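Side-chain contacts in reducing end xylose-releasing exo-oligoxylanase (Bacillus halodurans, PDB 1WU4), which hydrolyses xylooligosaccharides of three or more units, releasing xylose from the reducing end with inversion of anomeric configuration: residues A[133-138]-A[201-206]; A[139-144]-A[153-158]; A[241-246]-A[303-308]. The protein carries 1 engineered substitution. One frame throughout, in Å; residues are numbered along the deposited sequence.

All three contacts lie within one glycoside hydrolase family 8 (alpha/alpha)6 barrel. Interactions 1 and 2 share helix 127-144: residues 133-138 meet helix 201-210, and the following residues, 139-144, meet the start of helix 154-167. Their centres are about 11 Å apart and they touch, Leu137 O lying 3.3 Å from Tyr154 CB. Along the chain, interaction 2 falls between the two segments of interaction 1, and interaction 3 comes after both. Interaction 3 joins loop-and-strand segments on the opposite side of the chain's centre. Interactions 1 and 3 have centres about 26 Å apart, interactions 2 and 3 about 35 Å. Helix packing occupies one side, and a contact beside the putative catalytic base the other.

Interaction 1: residues A[133-138]-A[201-206]; sequences FALALF and PHFYEL
Leu135 sets one of its methyls squarely over the ring of Phe203: CD2 lies 3.4 Å from the ring centroid and 5° off the ring normal, a CH-pi contact. All six ring carbons are therefore at similar range, Phe203 CD2 being nearest to Leu135 CD2 at 3.5 Å. Leu135 CB lies above the same face, out past the rim, 3.8 Å from Phe203 CD2, so the leucine leans on it through its root and one branch. With CG anti to the backbone N (chi1 -168°), Leu135 extends toward helix 201-210 and divides its two methyls between two partners. The other methyl, CD1, meets Leu206 CD1 at 3.9 Å, the two leucines crossing at a slant. Phe203 and Leu206, three positions apart, thus receive the two branches of one side chain. Replacing Phe203 by an alanine would probably leave Leu135 CD2 without the flat surface it rests on and open a gap between the two helices. The contact is entirely apolar and buried in the (alpha/alpha)6 barrel, with the Phe203 side chain about 11 Å from that of Glu70, the proton donor by similarity. Tyr132 meets the Phe203 ring edge-to-face, and Leu135 also touches Met77 of helix 69-81. Helix 201-210 in turn packs through His202 and Glu205 on helix 265-278, and through Tyr204 on helix 216-233.

Interaction 2: residues A[139-144]-A[153-158]; sequences FASHRW and NYSEQA
Ala140 and Tyr154 supply the aromatic part of this contact. The Ala140 methyl sits over the tyrosine ring, CB 3.9 Å from the ring centroid and 13° off its normal, in a CH-pi contact. Tyr154 CG stands anti to its own carbonyl carbon (chi1 -48°), which carries the ring along helix 139-144 toward Trp144. There the approach is looser, Trp144 CE3 lying 4.2 Å from Tyr154 OH and about as far from the ring carbon CE2.

Small side chains form the second group. Ser141 and Ser155 meet through their CB atoms at 3.8 Å, while Ser141 OG lies 3.4 Å from Ser155 CB. Such short side chains suit the close, nearly antiparallel run of the two segments, whose axes come within 8.6 Å at 163°; the CA atoms of Ser141 and Tyr154 are only 5.3 Å apart.

The polar ends of the side chains that meet here bond to residues outside the two segments. Both serine hydroxyls bond to the carboxylate of Asp146, in the connection between the helices, Ser141 OG to OD1 and Ser155 OG to OD2. Tyr154 OH bonds to Asp89 and Lys85, and Trp144 NE1 to Asp83.

The chemistry is thus divided: the direct interface of this helical hairpin is nonpolar contact, whereas its hydroxyls are satisfied by residues outside the two segments. Asp146, gripping a serine from each helix, ties the hairpin together near its turn, and the charged partners of Tyr154 OH are likely to fix the direction in which its ring points.

Interaction 3: residues A[241-246]-A[303-308]; sequences APEYAY and YRRYKI
Ile308 presses its CG2 methyl against the peptide link joining Ala241 to Pro242, 3.6 Å from Pro242 N and 3.8 Å from Ala241 C. The same methyl lies over one face of the proline ring, 3.9 Å from Pro242 CD. This placement follows from chi1 of 62°, which puts CG1 between the backbone N and the carbonyl carbon and leaves CG2 to reach across.

Glu243 and Arg305 form the polar half. Arg305 starts with CG anti to its backbone N (chi1 173°), then bends at chi3, while Glu243 runs extended beyond CG; the two side chains meet at about a right angle. Their direct salt bridge is long, Glu243 OE1 to Arg305 NH1 being 3.9 Å, with the carboxylate and guanidinium planes 59° apart. A water makes the closer link: it donates to Glu243 OE1 at 2.6 Å and accepts from Arg305 NH1 at 2.9 Å, lying at the edge of the guanidinium.

Each charge has a further partner, Glu243 OE2 taking the backbone N-H of Asp263 and Arg305 NE pairing with Glu315. Asp263 is the proton acceptor by similarity, so this backbone bond is consistent with a second-shell role for Glu243 in holding it in place. Phe261 makes a cation-pi contact with Arg305. Strand 304-306 pairs with strand 312-313 through Arg305 and Phe313, while Ala245 of strand 245-246 bonds to Ser194 of strand 193-194.

Interaction 1: residues A[133-138]-A[201-206]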
loop_
_atom_site.group_PDB
_atom_site.type_symbol
_atom_site.label_atom_id
_atom_site.label_comp_id
_atom_site.label_asym_id
_atom_site.label_seq_id
_atom_site.Cartn_x
_atom_site.Cartn_y
_atom_site.Cartn_z
ATOM N N PHE A 133 8.331 3.195 -1.113
ATOM C CA PHE A 133 9.345 4.165 -1.544
ATOM C C PHE A 133 10.128 3.573 -2.715
ATOM O O PHE A 133 10.312 4.214 -3.748
ATOM C CB PHE A 133 10.357 4.478 -0.427
ATOM C CG PHE A 133 9.856 5.426 0.634
ATOM C CD1 PHE A 133 9.181 6.593 0.297
ATOM C CD2 PHE A 133 10.112 5.165 1.976
ATOM C CE1 PHE A 133 8.767 7.490 1.288
ATOM C CE2 PHE A 133 9.705 6.054 2.970
ATOM C CZ PHE A 133 9.031 7.216 2.625
ATOM N N ALA A 134 10.591 2.339 -2.540
ATOM C CA ALA A 134 11.381 1.672 -3.566
ATOM C C ALA A 134 10.674 1.564 -4.908
ATOM O O ALA A 134 11.242 1.932 -5.936
ATOM C CB ALA A 134 11.808 0.291 -3.082
ATOM N N LEU A 135 9.437 1.071 -4.924
ATOM C CA LEU A 135 8.759 0.952 -6.208
ATOM C C LEU A 135 8.435 2.315 -6.809
ATOM O O LEU A 135 8.569 2.504 -8.019
ATOM C CB LEU A 135 7.482 0.106 -6.099
ATOM C CG LEU A 135 6.904 -0.270 -7.475
ATOM C CD1 LEU A 135 7.937 -1.060 -8.274
ATOM C CD2 LEU A 135 5.638 -1.090 -7.310
ATOM N N ALA A 136 8.021 3.266 -5.974
ATOM C CA ALA A 136 7.704 4.605 -6.463
ATOM C C ALA A 136 8.945 5.223 -7.108
ATOM O O ALA A 136 8.853 5.882 -8.145
ATOM C CB ALA A 136 7.207 5.485 -5.322
ATOM N N LEU A 137 10.102 5.002 -6.492
ATOM C CA LEU A 137 11.358 5.521 -7.024
ATOM C C LEU A 137 11.708 4.856 -8.358
ATOM O O LEU A 137 12.193 5.526 -9.272
ATOM C CB LEU A 137 12.485 5.321 -6.008
ATOM C CG LEU A 137 12.433 6.255 -4.793
ATOM C CD1 LEU A 137 13.336 5.724 -3.695
ATOM C CD2 LEU A 137 12.855 7.661 -5.199
ATOM N N PHE A 138 11.477 3.548 -8.484
ATOM C CA PHE A 138 11.755 2.878 -9.755
ATOM C C PHE A 138 10.836 3.474 -10.820
ATOM O O PHE A 138 11.265 3.749 -11.937
ATOM C CB PHE A 138 11.503 1.365 -9.676
ATOM C CG PHE A 138 12.632 0.577 -9.061
ATOM C CD1 PHE A 138 13.933 0.686 -9.551
ATOM C CD2 PHE A 138 12.386 -0.304 -8.014
ATOM C CE1 PHE A 138 14.968 -0.074 -9.005
ATOM C CE2 PHE A 138 13.414 -1.068 -7.461
ATOM C CZ PHE A 138 14.708 -0.952 -7.958
ATOM N N PRO A 201 3.364 -9.092 -3.216
ATOM C CA PRO A 201 4.061 -9.953 -4.174
ATOM C C PRO A 201 4.256 -9.307 -5.536
ATOM O O PRO A 201 5.270 -9.542 -6.199
ATOM C CB PRO A 201 3.187 -11.210 -4.221
ATOM C CG PRO A 201 1.827 -10.711 -3.841
ATOM C CD PRO A 201 2.118 -9.719 -2.743
ATOM N N HIS A 202 3.287 -8.493 -5.948
ATOM C CA HIS A 202 3.374 -7.811 -7.231
ATOM C C HIS A 202 4.514 -6.790 -7.245
ATOM O O HIS A 202 5.116 -6.544 -8.288
ATOM C CB HIS A 202 2.026 -7.162 -7.595
ATOM C CG HIS A 202 1.385 -6.399 -6.477
ATOM N ND1 HIS A 202 1.153 -6.950 -5.235
ATOM C CD2 HIS A 202 0.894 -5.137 -6.427
ATOM C CE1 HIS A 202 0.545 -6.060 -4.469
ATOM N NE2 HIS A 202 0.375 -4.953 -5.168
ATOM N N PHE A 203 4.817 -6.203 -6.090
ATOM C CA PHE A 203 5.927 -5.258 -5.994
ATOM C C PHE A 203 7.233 -6.048 -6.087
ATOM O O PHE A 203 8.163 -5.655 -6.794
ATOM C CB PHE A 203 5.900 -4.515 -4.652
ATOM C CG PHE A 203 4.970 -3.328 -4.608
ATOM C CD1 PHE A 203 3.702 -3.380 -5.185
ATOM C CD2 PHE A 203 5.352 -2.164 -3.944
ATOM C CE1 PHE A 203 2.828 -2.291 -5.101
ATOM C CE2 PHE A 203 4.487 -1.074 -3.853
ATOM C CZ PHE A 203 3.225 -1.135 -4.430
ATOM N N TYR A 204 7.297 -7.174 -5.380
ATOM C CA TYR A 204 8.511 -7.988 -5.374
ATOM C C TYR A 204 8.832 -8.559 -6.754
ATOM O O TYR A 204 9.999 -8.734 -7.095
ATOM C CB TYR A 204 8.400 -9.110 -4.332
ATOM C CG TYR A 204 7.879 -8.650 -2.984
ATOM C CD1 TYR A 204 8.037 -7.325 -2.560
ATOM C CD2 TYR A 204 7.165 -9.517 -2.162
ATOM C CE1 TYR A 204 7.483 -6.879 -1.364
ATOM C CE2 TYR A 204 6.609 -9.082 -0.961
ATOM C CZ TYR A 204 6.766 -7.757 -0.573
ATOM O OH TYR A 204 6.152 -7.307 0.573
ATOM N N GLU A 205 7.803 -8.851 -7.544
ATOM C CA GLU A 205 8.019 -9.363 -8.896
ATOM C C GLU A 205 8.818 -8.320 -9.672
ATOM O O GLU A 205 9.737 -8.644 -10.425
ATOM C CB GLU A 205 6.679 -9.593 -9.599
ATOM C CG GLU A 205 5.817 -10.663 -8.964
ATOM C CD GLU A 205 6.175 -12.056 -9.433
ATOM O OE1 GLU A 205 7.382 -12.367 -9.536
ATOM O OE2 GLU A 205 5.242 -12.844 -9.688
ATOM N N LEU A 206 8.458 -7.056 -9.490
ATOM C CA LEU A 206 9.156 -5.984 -10.180
ATOM C C LEU A 206 10.552 -5.791 -9.592
ATOM O O LEU A 206 11.501 -5.512 -10.323
ATOM C CB LEU A 206 8.331 -4.696 -10.116
ATOM C CG LEU A 206 6.986 -4.825 -10.846
ATOM C CD1 LEU A 206 6.140 -3.586 -10.607
ATOM C CD2 LEU A 206 7.222 -5.039 -12.338
#

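Interaction 2: residues A[139-144]-A[153-158]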
loop_
_atom_site.group_PDB
_atom_site.type_symbol
_atom_site.label_atom_id
_atom_site.label_comp_id
_atom_site.label_asym_id
_atom_site.label_seq_id
_atom_site.Cartn_x
_atom_site.Cartn_y
_atom_site.Cartn_z
ATOM N N PHE A 139 9.564 3.667 -10.476
ATOM C CA PHE A 139 8.617 4.240 -11.429
ATOM C C PHE A 139 9.034 5.658 -11.825
ATOM O O PHE A 139 8.937 6.033 -12.994
ATOM C CB PHE A 139 7.197 4.265 -10.849
ATOM C CG PHE A 139 6.530 2.909 -10.772
ATOM C CD1 PHE A 139 7.068 1.795 -11.412
ATOM C CD2 PHE A 139 5.331 2.766 -10.081
ATOM C CE1 PHE A 139 6.413 0.557 -11.362
ATOM C CE2 PHE A 139 4.671 1.537 -10.027
ATOM C CZ PHE A 139 5.213 0.432 -10.669
ATOM N N ALA A 140 9.504 6.440 -10.854
ATOM C CA ALA A 140 9.943 7.805 -11.128
ATOM C C ALA A 140 11.113 7.780 -12.110
ATOM O O ALA A 140 11.162 8.556 -13.064
ATOM C CB ALA A 140 10.362 8.487 -9.832
ATOM N N SER A 141 12.065 6.886 -11.869
ATOM C CA SER A 141 13.220 6.761 -12.746
ATOM C C SER A 141 12.779 6.437 -14.168
ATOM O O SER A 141 13.281 7.008 -15.136
ATOM C CB SER A 141 14.147 5.654 -12.240
ATOM O OG SER A 141 15.242 5.462 -13.124
ATOM N N HIS A 142 11.831 5.515 -14.287
ATOM C CA HIS A 142 11.345 5.089 -15.591
ATOM C C HIS A 142 10.532 6.142 -16.339
ATOM O O HIS A 142 10.623 6.243 -17.564
ATOM C CB HIS A 142 10.546 3.795 -15.427
ATOM C CG HIS A 142 11.336 2.691 -14.797
ATOM N ND1 HIS A 142 10.757 1.541 -14.304
ATOM C CD2 HIS A 142 12.665 2.571 -14.565
ATOM C CE1 HIS A 142 11.694 0.764 -13.791
ATOM N NE2 HIS A 142 12.861 1.366 -13.936
ATOM N N ARG A 143 9.749 6.937 -15.617
ATOM C CA ARG A 143 8.947 7.967 -16.267
ATOM C C ARG A 143 9.723 9.243 -16.564
ATOM O O ARG A 143 9.557 9.841 -17.628
ATOM C CB ARG A 143 7.738 8.356 -15.407
ATOM C CG ARG A 143 6.722 7.260 -15.162
ATOM C CD ARG A 143 5.350 7.853 -14.835
ATOM N NE ARG A 143 4.722 8.430 -16.024
ATOM C CZ ARG A 143 3.464 8.861 -16.082
ATOM N NH1 ARG A 143 2.679 8.793 -15.016
ATOM N NH2 ARG A 143 2.983 9.344 -17.220
ATOM N N TRP A 144 10.573 9.651 -15.629
ATOM C CA TRP A 144 11.303 10.909 -15.765
ATOM C C TRP A 144 12.815 10.839 -15.914
ATOM O O TRP A 144 13.449 11.836 -16.273
ATOM C CB TRP A 144 10.966 11.802 -14.568
ATOM C CG TRP A 144 9.497 11.858 -14.263
ATOM C CD1 TRP A 144 8.488 12.088 -15.151
ATOM C CD2 TRP A 144 8.874 11.701 -12.980
ATOM N NE1 TRP A 144 7.276 12.088 -14.506
ATOM C CE2 TRP A 144 7.482 11.854 -13.173
ATOM C CE3 TRP A 144 9.354 11.450 -11.687
ATOM C CZ2 TRP A 144 6.564 11.763 -12.121
ATOM C CZ3 TRP A 144 8.438 11.359 -10.639
ATOM C CH2 TRP A 144 7.060 11.516 -10.865
ATOM N N ASN A 153 18.402 10.875 -7.808
ATOM C CA ASN A 153 18.915 9.820 -8.678
ATOM C C ASN A 153 18.092 8.602 -8.251
ATOM O O ASN A 153 18.585 7.662 -7.621
ATOM C CB ASN A 153 20.425 9.620 -8.453
ATOM C CG ASN A 153 20.798 9.469 -6.987
ATOM O OD1 ASN A 153 20.201 10.087 -6.105
ATOM N ND2 ASN A 153 21.818 8.657 -6.724
ATOM N N TYR A 154 16.812 8.668 -8.612
ATOM C CA TYR A 154 15.795 7.676 -8.263
ATOM C C TYR A 154 16.147 6.193 -8.243
ATOM O O TYR A 154 16.032 5.550 -7.199
ATOM C CB TYR A 154 14.562 7.859 -9.152
ATOM C CG TYR A 154 14.068 9.283 -9.278
ATOM C CD1 TYR A 154 13.683 10.022 -8.156
ATOM C CD2 TYR A 154 13.968 9.885 -10.529
ATOM C CE1 TYR A 154 13.207 11.334 -8.286
ATOM C CE2 TYR A 154 13.499 11.187 -10.671
ATOM C CZ TYR A 154 13.119 11.904 -9.550
ATOM O OH TYR A 154 12.647 13.189 -9.704
ATOM N N SER A 155 16.555 5.641 -9.383
ATOM C CA SER A 155 16.857 4.213 -9.437
ATOM C C SER A 155 17.982 3.785 -8.500
ATOM O O SER A 155 17.937 2.687 -7.943
ATOM C CB SER A 155 17.176 3.777 -10.872
ATOM O OG SER A 155 18.439 4.251 -11.296
ATOM N N GLU A 156 18.988 4.638 -8.322
ATOM C CA GLU A 156 20.090 4.304 -7.424
ATOM C C GLU A 156 19.586 4.295 -5.985
ATOM O O GLU A 156 20.002 3.469 -5.173
ATOM C CB GLU A 156 21.230 5.316 -7.550
ATOM C CG GLU A 156 21.872 5.373 -8.918
ATOM C CD GLU A 156 23.112 6.235 -8.919
ATOM O OE1 GLU A 156 24.163 5.752 -8.452
ATOM O OE2 GLU A 156 23.027 7.395 -9.370
ATOM N N GLN A 157 18.692 5.228 -5.672
ATOM C CA GLN A 157 18.124 5.313 -4.334
ATOM C C GLN A 157 17.311 4.051 -4.047
ATOM O O GLN A 157 17.401 3.477 -2.963
ATOM C CB GLN A 157 17.221 6.545 -4.222
ATOM C CG GLN A 157 17.943 7.890 -4.309
ATOM C CD GLN A 157 18.903 8.121 -3.156
ATOM O OE1 GLN A 157 18.665 7.675 -2.034
ATOM N NE2 GLN A 157 19.989 8.842 -3.423
ATOM N N ALA A 158 16.526 3.625 -5.033
ATOM C CA ALA A 158 15.693 2.435 -4.891
ATOM C C ALA A 158 16.527 1.180 -4.665
ATOM O O ALA A 158 16.240 0.401 -3.758
ATOM C CB ALA A 158 14.820 2.258 -6.122
#

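Interaction 3: residues A[241-246]-A[303-308]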
loop_
_atom_site.group_PDB
_atom_site.type_symbol
_atom_site.label_atom_id
_atom_site.label_comp_id
_atom_site.label_asym_id
_atom_site.label_seq_id
_atom_site.Cartn_x
_atom_site.Cartn_y
_atom_site.Cartn_z
ATOM N N ALA A 241 -8.190 -11.260 7.174
ATOM C CA ALA A 241 -6.819 -11.416 7.649
ATOM C C ALA A 241 -6.581 -10.525 8.862
ATOM O O ALA A 241 -7.147 -9.436 8.963
ATOM C CB ALA A 241 -5.835 -11.048 6.540
ATOM N N PRO A 242 -5.743 -10.982 9.805
ATOM C CA PRO A 242 -5.435 -10.209 11.010
ATOM C C PRO A 242 -4.461 -9.090 10.664
ATOM O O PRO A 242 -3.809 -9.134 9.618
ATOM C CB PRO A 242 -4.806 -11.249 11.929
ATOM C CG PRO A 242 -4.053 -12.116 10.955
ATOM C CD PRO A 242 -5.061 -12.291 9.832
ATOM N N GLU A 243 -4.363 -8.087 11.530
ATOM C CA GLU A 243 -3.435 -6.989 11.284
ATOM C C GLU A 243 -1.992 -7.488 11.391
ATOM O O GLU A 243 -1.173 -7.213 10.515
ATOM C CB GLU A 243 -3.697 -5.849 12.263
ATOM C CG GLU A 243 -5.017 -5.149 12.004
ATOM C CD GLU A 243 -5.217 -3.945 12.893
ATOM O OE1 GLU A 243 -5.436 -4.132 14.108
ATOM O OE2 GLU A 243 -5.148 -2.811 12.372
ATOM N N TYR A 244 -1.683 -8.205 12.470
ATOM C CA TYR A 244 -0.354 -8.792 12.662
ATOM C C TYR A 244 -0.538 -10.307 12.687
ATOM O O TYR A 244 -1.550 -10.808 13.184
ATOM C CB TYR A 244 0.281 -8.406 14.000
ATOM C CG TYR A 244 0.634 -6.952 14.233
ATOM C CD1 TYR A 244 0.385 -5.967 13.277
ATOM C CD2 TYR A 244 1.179 -6.563 15.453
ATOM C CE1 TYR A 244 0.669 -4.616 13.548
ATOM C CE2 TYR A 244 1.463 -5.236 15.732
ATOM C CZ TYR A 244 1.203 -4.268 14.781
ATOM O OH TYR A 244 1.461 -2.951 15.096
ATOM N N ALA A 245 0.446 -11.033 12.175
ATOM C CA ALA A 245 0.377 -12.486 12.169
ATOM C C ALA A 245 1.776 -13.060 12.311
ATOM O O ALA A 245 2.753 -12.465 11.859
ATOM C CB ALA A 245 -0.260 -12.983 10.879
ATOM N N TYR A 246 1.873 -14.214 12.958
ATOM C CA TYR A 246 3.156 -14.876 13.122
ATOM C C TYR A 246 3.533 -15.454 11.763
ATOM O O TYR A 246 2.717 -15.463 10.839
ATOM C CB TYR A 246 3.029 -15.999 14.150
ATOM C CG TYR A 246 2.698 -15.509 15.537
ATOM C CD1 TYR A 246 3.608 -14.734 16.258
ATOM C CD2 TYR A 246 1.473 -15.810 16.133
ATOM C CE1 TYR A 246 3.308 -14.273 17.535
ATOM C CE2 TYR A 246 1.162 -15.353 17.411
ATOM C CZ TYR A 246 2.083 -14.586 18.106
ATOM O OH TYR A 246 1.781 -14.144 19.377
ATOM N N TYR A 303 -20.181 -1.369 10.318
ATOM C CA TYR A 303 -18.922 -2.112 10.236
ATOM C C TYR A 303 -18.205 -2.058 11.584
ATOM O O TYR A 303 -18.081 -0.993 12.191
ATOM C CB TYR A 303 -17.990 -1.527 9.171
ATOM C CG TYR A 303 -18.411 -1.707 7.725
ATOM C CD1 TYR A 303 -19.389 -2.633 7.350
ATOM C CD2 TYR A 303 -17.780 -0.978 6.722
ATOM C CE1 TYR A 303 -19.716 -2.823 6.000
ATOM C CE2 TYR A 303 -18.094 -1.157 5.389
ATOM C CZ TYR A 303 -19.057 -2.079 5.027
ATOM O OH TYR A 303 -19.328 -2.243 3.688
ATOM N N ARG A 304 -17.718 -3.208 12.036
ATOM C CA ARG A 304 -17.024 -3.307 13.317
ATOM C C ARG A 304 -15.625 -3.861 13.138
ATOM O O ARG A 304 -15.145 -4.053 12.023
ATOM C CB ARG A 304 -17.740 -4.295 14.244
ATOM C CG ARG A 304 -19.248 -4.220 14.278
ATOM C CD ARG A 304 -19.723 -2.961 14.958
ATOM N NE ARG A 304 -21.172 -2.979 15.135
ATOM C CZ ARG A 304 -21.809 -3.718 16.039
ATOM N NH1 ARG A 304 -21.127 -4.505 16.864
ATOM N NH2 ARG A 304 -23.133 -3.678 16.115
ATOM N N ARG A 305 -14.980 -4.092 14.276
ATOM C CA ARG A 305 -13.695 -4.759 14.313
ATOM C C ARG A 305 -14.244 -6.184 14.426
ATOM O O ARG A 305 -15.223 -6.410 15.147
ATOM C CB ARG A 305 -12.916 -4.419 15.588
ATOM C CG ARG A 305 -11.620 -5.225 15.750
ATOM C CD ARG A 305 -11.048 -5.128 17.159
ATOM N NE ARG A 305 -10.601 -3.781 17.508
ATOM C CZ ARG A 305 -9.412 -3.273 17.200
ATOM N NH1 ARG A 305 -8.523 -3.993 16.527
ATOM N NH2 ARG A 305 -9.102 -2.043 17.583
ATOM N N TYR A 306 -13.657 -7.133 13.711
ATOM C CA TYR A 306 -14.128 -8.517 13.772
ATOM C C TYR A 306 -12.966 -9.452 14.035
ATOM O O TYR A 306 -11.839 -9.178 13.614
ATOM C CB TYR A 306 -14.744 -8.957 12.439
ATOM C CG TYR A 306 -15.859 -8.093 11.909
ATOM C CD1 TYR A 306 -17.179 -8.293 12.312
ATOM C CD2 TYR A 306 -15.592 -7.065 11.008
ATOM C CE1 TYR A 306 -18.207 -7.488 11.827
ATOM C CE2 TYR A 306 -16.606 -6.256 10.522
ATOM C CZ TYR A 306 -17.908 -6.469 10.934
ATOM O OH TYR A 306 -18.901 -5.645 10.458
ATOM N N LYS A 307 -13.228 -10.550 14.736
ATOM C CA LYS A 307 -12.187 -11.550 14.918
ATOM C C LYS A 307 -12.136 -12.083 13.486
ATOM O O LYS A 307 -13.108 -11.927 12.739
ATOM C CB LYS A 307 -12.637 -12.640 15.895
ATOM C CG LYS A 307 -12.926 -12.107 17.289
ATOM C CD LYS A 307 -13.246 -13.214 18.286
ATOM C CE LYS A 307 -11.996 -13.934 18.746
ATOM N NZ LYS A 307 -12.302 -14.899 19.840
ATOM N N ILE A 308 -11.039 -12.699 13.074
ATOM C CA ILE A 308 -10.993 -13.147 11.691
ATOM C C ILE A 308 -12.033 -14.200 11.335
ATOM O O ILE A 308 -12.328 -14.399 10.161
ATOM C CB ILE A 308 -9.578 -13.630 11.274
ATOM C CG1 ILE A 308 -9.141 -14.834 12.107
ATOM C CG2 ILE A 308 -8.586 -12.475 11.422
ATOM C CD1 ILE A 308 -7.860 -15.474 11.595
HETATM O O HOH W 1 -6.005 -2.642 16.188
#